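Side-chain contacts in methylglyoxal reductase (NADPH-dependent) (Candida albicans SC5314, PDB 6KWS), which probably catalyses the NADPH-dependent reduction of methylglyoxal, as a member of the dihydroflavonol-4-reductase subfamily of the NAD(P)-dependent epimerase/dehydratase family: residues Phe87-Thr90 with Lys94-Leu97; Asp147-Ser152 with Gly163-Lys168; Pro194-Gly199 with Gly266-Gln271. The protein carries 1 engineered substitution. All coordinates share one frame; numbering follows the deposited sequence.

Interaction 1 (Phe87-Thr90 with Lys94-Leu97)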
loop_
_atom_site.group_PDB
_atom_site.type_symbol
_atom_site.label_atom_id
_atom_site.label_comp_id
_atom_site.label_asym_id
_atom_site.label_seq_id
_atom_site.Cartn_x
_atom_site.Cartn_y
_atom_site.Cartn_z
ATOM N N PHE A 87 3.617 0.912 -16.742
ATOM C CA PHE A 87 3.836 -0.465 -16.302
ATOM C C PHE A 87 5.221 -1.016 -16.746
ATOM O O PHE A 87 5.885 -1.683 -15.946
ATOM C CB PHE A 87 2.705 -1.365 -16.806
ATOM N N ASN A 88 5.646 -0.754 -17.990
ATOM C CA ASN A 88 7.002 -1.067 -18.433
ATOM C C ASN A 88 7.680 0.229 -18.835
ATOM O O ASN A 88 7.203 0.951 -19.725
ATOM C CB ASN A 88 7.058 -2.064 -19.594
ATOM C CG ASN A 88 8.495 -2.308 -20.124
ATOM O OD1 ASN A 88 9.479 -1.835 -19.536
ATOM N ND2 ASN A 88 8.613 -3.078 -21.207
ATOM N N VAL A 89 8.839 0.462 -18.227
ATOM C CA VAL A 89 9.398 1.795 -18.047
ATOM C C VAL A 89 10.566 1.984 -19.004
ATOM O O VAL A 89 11.542 1.227 -18.967
ATOM C CB VAL A 89 9.819 1.999 -16.583
ATOM C CG1 VAL A 89 10.094 3.443 -16.277
ATOM C CG2 VAL A 89 8.710 1.423 -15.673
ATOM N N THR A 90 10.455 2.979 -19.879
ATOM C CA THR A 90 11.557 3.360 -20.756
ATOM C C THR A 90 12.419 4.430 -20.089
ATOM O O THR A 90 13.507 4.121 -19.589
ATOM C CB THR A 90 11.020 3.854 -22.100
ATOM O OG1 THR A 90 10.155 2.856 -22.656
ATOM C CG2 THR A 90 12.168 4.160 -23.073
ATOM N N LYS A 94 10.610 10.631 -16.933
ATOM C CA LYS A 94 9.310 11.140 -17.363
ATOM C C LYS A 94 8.172 10.189 -17.003
ATOM O O LYS A 94 7.039 10.632 -16.798
ATOM C CB LYS A 94 9.301 11.412 -18.879
ATOM C CG LYS A 94 10.342 12.435 -19.362
ATOM C CD LYS A 94 10.387 13.709 -18.475
ATOM C CE LYS A 94 10.511 15.029 -19.294
ATOM N NZ LYS A 94 11.565 15.988 -18.802
ATOM N N GLU A 95 8.434 8.896 -16.918
ATOM C CA GLU A 95 7.343 7.956 -16.707
ATOM C C GLU A 95 7.082 7.637 -15.238
ATOM O O GLU A 95 5.979 7.190 -14.907
ATOM C CB GLU A 95 7.600 6.656 -17.484
ATOM C CG GLU A 95 7.361 6.789 -19.003
ATOM C CD GLU A 95 7.732 5.524 -19.792
ATOM O OE1 GLU A 95 8.942 5.220 -19.914
ATOM O OE2 GLU A 95 6.815 4.836 -20.305
ATOM N N LEU A 96 8.043 7.878 -14.346
ATOM C CA LEU A 96 7.873 7.529 -12.942
ATOM C C LEU A 96 8.073 8.697 -11.987
ATOM O O LEU A 96 7.207 8.943 -11.132
ATOM C CB LEU A 96 8.827 6.392 -12.567
ATOM C CG LEU A 96 8.338 4.986 -12.893
ATOM C CD1 LEU A 96 9.438 3.953 -12.615
ATOM C CD2 LEU A 96 7.086 4.682 -12.100
ATOM N N LEU A 97 9.195 9.422 -12.085
ATOM C CA LEU A 97 9.560 10.365 -11.027
ATOM C C LEU A 97 8.747 11.649 -11.098
ATOM O O LEU A 97 8.142 12.062 -10.101
ATOM C CB LEU A 97 11.050 10.674 -11.083
ATOM C CG LEU A 97 11.890 9.519 -10.551
ATOM C CD1 LEU A 97 13.349 9.719 -10.906
ATOM C CD2 LEU A 97 11.702 9.413 -9.044
#

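Interaction 2 (Asp147-Ser152 with Gly163-Lys168)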
loop_
_atom_site.group_PDB
_atom_site.type_symbol
_atom_site.label_atom_id
_atom_site.label_comp_id
_atom_site.label_asym_id
_atom_site.label_seq_id
_atom_site.Cartn_x
_atom_site.Cartn_y
_atom_site.Cartn_z
ATOM N N ASP A 147 13.762 7.613 9.575
ATOM C CA ASP A 147 14.687 7.336 8.484
ATOM C C ASP A 147 14.054 7.644 7.129
ATOM O O ASP A 147 12.871 7.386 6.901
ATOM C CB ASP A 147 15.136 5.877 8.537
ATOM C CG ASP A 147 16.124 5.608 9.665
ATOM O OD1 ASP A 147 15.692 5.332 10.817
ATOM O OD2 ASP A 147 17.340 5.704 9.393
ATOM N N TRP A 148 14.852 8.201 6.226
ATOM C CA TRP A 148 14.426 8.474 4.862
ATOM C C TRP A 148 15.320 7.724 3.888
ATOM O O TRP A 148 16.522 7.579 4.121
ATOM C CB TRP A 148 14.473 9.975 4.549
ATOM C CG TRP A 148 13.246 10.679 4.958
ATOM C CD1 TRP A 148 12.947 11.168 6.197
ATOM C CD2 TRP A 148 12.113 10.950 4.132
ATOM N NE1 TRP A 148 11.692 11.738 6.192
ATOM C CE2 TRP A 148 11.160 11.623 4.934
ATOM C CE3 TRP A 148 11.809 10.692 2.791
ATOM C CZ2 TRP A 148 9.925 12.043 4.436
ATOM C CZ3 TRP A 148 10.579 11.116 2.294
ATOM C CH2 TRP A 148 9.655 11.786 3.117
ATOM N N ASN A 149 14.724 7.229 2.802
ATOM C CA ASN A 149 15.523 6.666 1.721
ATOM C C ASN A 149 16.420 7.777 1.182
ATOM O O ASN A 149 15.929 8.784 0.648
ATOM C CB ASN A 149 14.634 6.051 0.628
ATOM C CG ASN A 149 15.434 5.336 -0.475
ATOM O OD1 ASN A 149 16.666 5.420 -0.539
ATOM N ND2 ASN A 149 14.723 4.644 -1.364
ATOM N N GLU A 150 17.734 7.630 1.336
ATOM C CA GLU A 150 18.587 8.742 0.940
ATOM C C GLU A 150 19.020 8.665 -0.519
ATOM O O GLU A 150 19.939 9.386 -0.915
ATOM C CB GLU A 150 19.802 8.857 1.891
ATOM C CG GLU A 150 19.392 9.386 3.286
ATOM C CD GLU A 150 18.941 10.863 3.290
ATOM O OE1 GLU A 150 19.804 11.787 3.396
ATOM O OE2 GLU A 150 17.713 11.087 3.135
ATOM N N ILE A 151 18.323 7.881 -1.346
ATOM C CA ILE A 151 18.707 7.771 -2.747
ATOM C C ILE A 151 18.586 9.135 -3.418
ATOM O O ILE A 151 17.655 9.900 -3.156
ATOM C CB ILE A 151 17.862 6.697 -3.461
ATOM C CG1 ILE A 151 18.300 6.559 -4.934
ATOM C CG2 ILE A 151 16.380 7.022 -3.366
ATOM C CD1 ILE A 151 17.687 5.344 -5.689
ATOM N N SER A 152 19.548 9.456 -4.274
ATOM C CA SER A 152 19.473 10.689 -5.044
ATOM C C SER A 152 18.538 10.567 -6.252
ATOM O O SER A 152 18.253 9.479 -6.767
ATOM C CB SER A 152 20.849 11.083 -5.545
ATOM O OG SER A 152 21.244 10.198 -6.564
ATOM N N GLY A 163 14.163 3.331 -9.731
ATOM C CA GLY A 163 13.083 4.221 -10.130
ATOM C C GLY A 163 11.848 4.069 -9.261
ATOM O O GLY A 163 11.250 5.057 -8.827
ATOM N N TYR A 164 11.450 2.824 -8.991
ATOM C CA TYR A 164 10.255 2.605 -8.187
ATOM C C TYR A 164 10.452 3.153 -6.779
ATOM O O TYR A 164 9.654 3.967 -6.299
ATOM C CB TYR A 164 9.893 1.114 -8.161
ATOM C CG TYR A 164 8.809 0.800 -7.144
ATOM C CD1 TYR A 164 7.459 0.971 -7.446
ATOM C CD2 TYR A 164 9.141 0.350 -5.867
ATOM C CE1 TYR A 164 6.474 0.704 -6.504
ATOM C CE2 TYR A 164 8.170 0.092 -4.923
ATOM C CZ TYR A 164 6.840 0.271 -5.236
ATOM O OH TYR A 164 5.902 -0.005 -4.258
ATOM N N ARG A 165 11.519 2.735 -6.099
ATOM C CA ARG A 165 11.693 3.193 -4.728
ATOM C C ARG A 165 11.963 4.693 -4.684
ATOM O O ARG A 165 11.415 5.403 -3.834
ATOM C CB ARG A 165 12.802 2.405 -4.028
ATOM C CG ARG A 165 12.909 0.926 -4.403
ATOM C CD ARG A 165 13.853 0.149 -3.455
ATOM N NE ARG A 165 13.363 0.039 -2.066
ATOM C CZ ARG A 165 13.997 0.514 -0.978
ATOM N NH1 ARG A 165 15.159 1.151 -1.056
ATOM N NH2 ARG A 165 13.463 0.350 0.216
ATOM N N GLY A 166 12.769 5.204 -5.614
ATOM C CA GLY A 166 12.954 6.646 -5.695
ATOM C C GLY A 166 11.645 7.400 -5.816
ATOM O O GLY A 166 11.400 8.367 -5.091
ATOM N N SER A 167 10.773 6.960 -6.725
ATOM C CA SER A 167 9.523 7.680 -6.930
ATOM C C SER A 167 8.679 7.688 -5.671
ATOM O O SER A 167 7.975 8.666 -5.392
ATOM C CB SER A 167 8.740 7.056 -8.069
ATOM O OG SER A 167 8.401 5.739 -7.702
ATOM N N LYS A 168 8.727 6.606 -4.894
ATOM C CA LYS A 168 7.990 6.614 -3.638
ATOM C C LYS A 168 8.554 7.668 -2.692
ATOM O O LYS A 168 7.797 8.458 -2.111
ATOM C CB LYS A 168 7.993 5.216 -3.017
ATOM C CG LYS A 168 7.152 4.203 -3.825
ATOM C CD LYS A 168 5.690 4.579 -3.777
ATOM C CE LYS A 168 4.815 3.635 -4.589
ATOM N NZ LYS A 168 3.365 3.810 -4.220
#

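Interaction 3 (Pro194-Gly199 with Gly266-Gln271)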
loop_
_atom_site.group_PDB
_atom_site.type_symbol
_atom_site.label_atom_id
_atom_site.label_comp_id
_atom_site.label_asym_id
_atom_site.label_seq_id
_atom_site.Cartn_x
_atom_site.Cartn_y
_atom_site.Cartn_z
ATOM N N PRO A 194 3.771 1.067 4.096
ATOM C CA PRO A 194 3.861 -0.384 4.243
ATOM C C PRO A 194 5.069 -0.958 3.519
ATOM O O PRO A 194 5.548 -0.414 2.519
ATOM C CB PRO A 194 2.558 -0.863 3.601
ATOM C CG PRO A 194 2.291 0.151 2.559
ATOM C CD PRO A 194 2.827 1.456 3.031
ATOM N N SER A 195 5.566 -2.081 4.043
ATOM C CA SER A 195 6.533 -2.882 3.291
ATOM C C SER A 195 5.801 -3.650 2.196
ATOM O O SER A 195 4.771 -3.171 1.705
ATOM C CB SER A 195 7.306 -3.833 4.204
ATOM O OG SER A 195 6.626 -4.037 5.420
ATOM N N PHE A 196 6.312 -4.819 1.790
ATOM C CA PHE A 196 5.580 -5.623 0.815
ATOM C C PHE A 196 4.219 -6.017 1.372
ATOM O O PHE A 196 4.118 -6.561 2.473
ATOM C CB PHE A 196 6.357 -6.878 0.430
ATOM C CG PHE A 196 7.620 -6.601 -0.299
ATOM C CD1 PHE A 196 7.594 -6.165 -1.623
ATOM C CD2 PHE A 196 8.855 -6.792 0.332
ATOM C CE1 PHE A 196 8.780 -5.904 -2.300
ATOM C CE2 PHE A 196 10.047 -6.538 -0.342
ATOM C CZ PHE A 196 10.006 -6.091 -1.655
ATOM N N VAL A 197 3.171 -5.740 0.614
ATOM C CA VAL A 197 1.810 -5.951 1.087
ATOM C C VAL A 197 1.308 -7.309 0.603
ATOM O O VAL A 197 1.147 -7.530 -0.602
ATOM C CB VAL A 197 0.880 -4.826 0.623
ATOM C CG1 VAL A 197 -0.504 -5.127 1.098
ATOM C CG2 VAL A 197 1.364 -3.485 1.153
ATOM N N PHE A 198 1.064 -8.215 1.546
ATOM C CA PHE A 198 0.515 -9.536 1.294
ATOM C C PHE A 198 -0.954 -9.543 1.694
ATOM O O PHE A 198 -1.475 -8.570 2.233
ATOM C CB PHE A 198 1.271 -10.611 2.089
ATOM C CG PHE A 198 2.675 -10.824 1.650
ATOM C CD1 PHE A 198 3.100 -10.391 0.413
ATOM C CD2 PHE A 198 3.579 -11.475 2.485
ATOM C CE1 PHE A 198 4.412 -10.591 0.004
ATOM C CE2 PHE A 198 4.901 -11.687 2.084
ATOM C CZ PHE A 198 5.315 -11.244 0.839
ATOM N N GLY A 199 -1.615 -10.675 1.475
ATOM C CA GLY A 199 -2.966 -10.851 1.948
ATOM C C GLY A 199 -3.939 -11.021 0.807
ATOM O O GLY A 199 -3.630 -10.728 -0.350
ATOM N N GLY A 266 6.765 -8.022 9.909
ATOM C CA GLY A 266 7.852 -8.952 10.080
ATOM C C GLY A 266 8.657 -9.079 8.808
ATOM O O GLY A 266 8.515 -8.292 7.873
ATOM N N ARG A 267 9.504 -10.094 8.798
ATOM C CA ARG A 267 10.456 -10.305 7.725
ATOM C C ARG A 267 10.149 -11.629 7.039
ATOM O O ARG A 267 9.581 -12.545 7.644
ATOM C CB ARG A 267 11.889 -10.292 8.273
ATOM C CG ARG A 267 12.316 -8.962 8.834
ATOM C CD ARG A 267 12.264 -7.881 7.765
ATOM N NE ARG A 267 13.287 -6.853 7.975
ATOM C CZ ARG A 267 13.707 -6.003 7.036
ATOM N NH1 ARG A 267 13.200 -6.054 5.806
ATOM N NH2 ARG A 267 14.648 -5.104 7.322
ATOM N N PHE A 268 10.503 -11.722 5.763
ATOM C CA PHE A 268 10.335 -12.981 5.043
ATOM C C PHE A 268 11.457 -13.136 4.026
ATOM O O PHE A 268 12.042 -12.148 3.560
ATOM C CB PHE A 268 8.997 -13.054 4.296
ATOM C CG PHE A 268 8.989 -12.260 3.031
ATOM C CD1 PHE A 268 8.802 -10.883 3.064
ATOM C CD2 PHE A 268 9.224 -12.871 1.812
ATOM C CE1 PHE A 268 8.829 -10.127 1.889
ATOM C CE2 PHE A 268 9.256 -12.133 0.646
ATOM C CZ PHE A 268 9.058 -10.758 0.679
ATOM N N THR A 269 11.734 -14.390 3.679
ATOM C CA THR A 269 12.352 -14.729 2.405
ATOM C C THR A 269 11.422 -15.667 1.646
ATOM O O THR A 269 10.419 -16.142 2.179
ATOM C CB THR A 269 13.724 -15.385 2.573
ATOM O OG1 THR A 269 13.552 -16.791 2.799
ATOM C CG2 THR A 269 14.481 -14.759 3.721
ATOM N N SER A 270 11.749 -15.928 0.381
ATOM C CA SER A 270 10.905 -16.830 -0.392
ATOM C C SER A 270 10.819 -18.193 0.263
ATOM O O SER A 270 9.772 -18.846 0.201
ATOM C CB SER A 270 11.424 -16.965 -1.815
ATOM O OG SER A 270 11.118 -15.795 -2.533
ATOM N N GLN A 271 11.896 -18.628 0.913
ATOM C CA GLN A 271 11.846 -19.905 1.610
ATOM C C GLN A 271 10.813 -19.875 2.733
ATOM O O GLN A 271 10.170 -20.894 3.016
ATOM C CB GLN A 271 13.236 -20.263 2.142
ATOM C CG GLN A 271 13.289 -21.594 2.838
ATOM C CD GLN A 271 13.186 -22.770 1.877
ATOM O OE1 GLN A 271 14.006 -22.926 0.962
ATOM N NE2 GLN A 271 12.179 -23.613 2.090
#

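Interaction 1 (Phe87-Thr90 with Lys94-Leu97)
E95 reaches from the first turns of helix 92-114 to the loop ahead of it, where its carboxylate accepts the backbone N-H of T90. The bond runs from T90 N to E95 OE1 at 2.7 Å. It is moderately bent, 140° at the hydrogen, and arrives on the syn side of the carboxylate, 26° out of its plane. The same bond brings T90 CB near OE1. The second oxygen, OE2, only comes near the carbonyl O of N88 and makes no hydrogen bond with it. Glutamate suits this place because its chain, with CD anti to CA (chi2 175°), is long enough to span from the helix to the loop backbone while the carboxylate can stay near solvent.

Beside this polar link runs a small apolar one. V89 and L96 cross at about a right angle, and both methyls of V89 meet a single branch of L96: CD1 is 3.8 Å from V89 CG1 and 4.0 Å from V89 CG2. The beta-branched valine thus offers a broad surface to the leucine tip.

Further out, L97 packs on W153 and A156 of helix 153-156 and on S167 and F170 of helix 160-181. Residues 84-86 are not modelled, which is consistent with a mobile loop. The setting is a strand-loop-helix connection of the Rossmann fold, joining strand 75-80 to helix 92-114 near the NADPH site.

Interaction 2 (Asp147-Ser152 with Gly163-Lys168)
N149 turns its amide toward helix 160-181 by setting CG anti to its own backbone N (chi1 -175°), and R165 folds back to meet it through a bend at chi3 (66°). The two side chains cross at about a right angle. N149 ND2 comes within 3.5 Å of R165 NH1 and 4.0 Å of R165 CB, the amide and guanidinium planes being 37° apart. Both nitrogens are donors, so this is packing and not a hydrogen bond. Each group has its polar partner elsewhere: N149 ND2 donates to A128 O, while the guanidinium is held through NH2 by S131 OG.

The other end of the N149 amide works on its own segment. OD1 accepts from I151 N at 3.1 Å, from above the carbonyl plane, which closes an Asx turn. Asparagine therefore suits the site twice over, with OD1 shaping the loop and ND2 joining it to A128. The turn presents I151 to the helix, where its CG2 packs on the bare CA of G166 at 4.2 Å, the backbone itself forming the surface.

The ammonium of K169 (NZ) reinforces the join by donating to N149 O and I151 O. S152 then caps helix 153-156 through D155 N. Within helix 160-181, the carbonyl of Y164 receives both K168 N and S167 OG, the latter at 2.6 Å.

Y164 and K168 have the Tyr-x-x-x-Lys spacing characteristic of short-chain dehydrogenases, and K168 binds NADPH in the cofactor complex of this protein, although no cofactor is bound in this model; the loop thus packs against the flank of the helix that carries this signature.

Interaction 3 (Pro194-Gly199 with Gly266-Gln271)
This is an aromatic cluster formed across the mixed sheet of a Rossmann-type reductase. F196 and F198, two places apart on strand 196-198, send their side chains to F268 on strand 260-269. Strand 234-239 lies between the two in the sheet, pairing with F196 and F198 through backbone hydrogen bonds at G236 and V238. The rings thus meet across an intervening strand, and W237 of that strand touches F268 as well.

F268 receives its two partners differently. F198 approaches with its edge toward the F268 face, an edge-to-face pair with ring centroids 5.1 Å apart and planes inclined at 65°. The leading atom is F198 CZ, which stands 3.7 Å above the F268 plane, toward its rim, and is 3.8 Å from F268 CZ. Phenylalanine suits the place because its hydrogen-bearing edge fits against the electron-rich face of another ring, and F198 and F268 are both buried. The chi1 of 77° puts CG of F268 between its backbone N and carbonyl carbon, turning the ring to the neighbouring phenylalanines.

V197 points to the opposite face of the strand, away from F268, and packs on V240; it binds NADPH in the protein's cofactor complex, though none is bound here. Beyond F268, T269 is the N-cap of helix 270-280, though its bond to Q271 N is weak.

F196 is the exposed member. Its ring plane stands at 82° to that of F268, in a pair neither stacked nor cleanly edge-to-face, with centroids 5.9 Å apart, and its CD2 sits in the F268 plane at the ring edge, 3.7 Å from CE1 of F268.

How the interactions relate
Interactions 1 and 2 are joined directly, though their centres lie 15 Å apart: L97 CD2 touches S167 CA at 3.5 Å, and L96 CD1 comes within 4.1 Å of G163 C. Helix 92-114 thus packs on G163, G166 and S167, and the loop of interaction 2 reaches the same helix at R165 and G166, so G166 is shared. Interaction 3 stands apart, its nearest atoms about 7 Å from interaction 2 and about 14 Å from interaction 1. No NADPH is bound in this model, but its binding residues lie in or near all three: K168 and V197 belong to interactions 2 and 3, the L96 side chain is about 8 Å from that of K168, and the F198 side chain about 7 Å from that of F12.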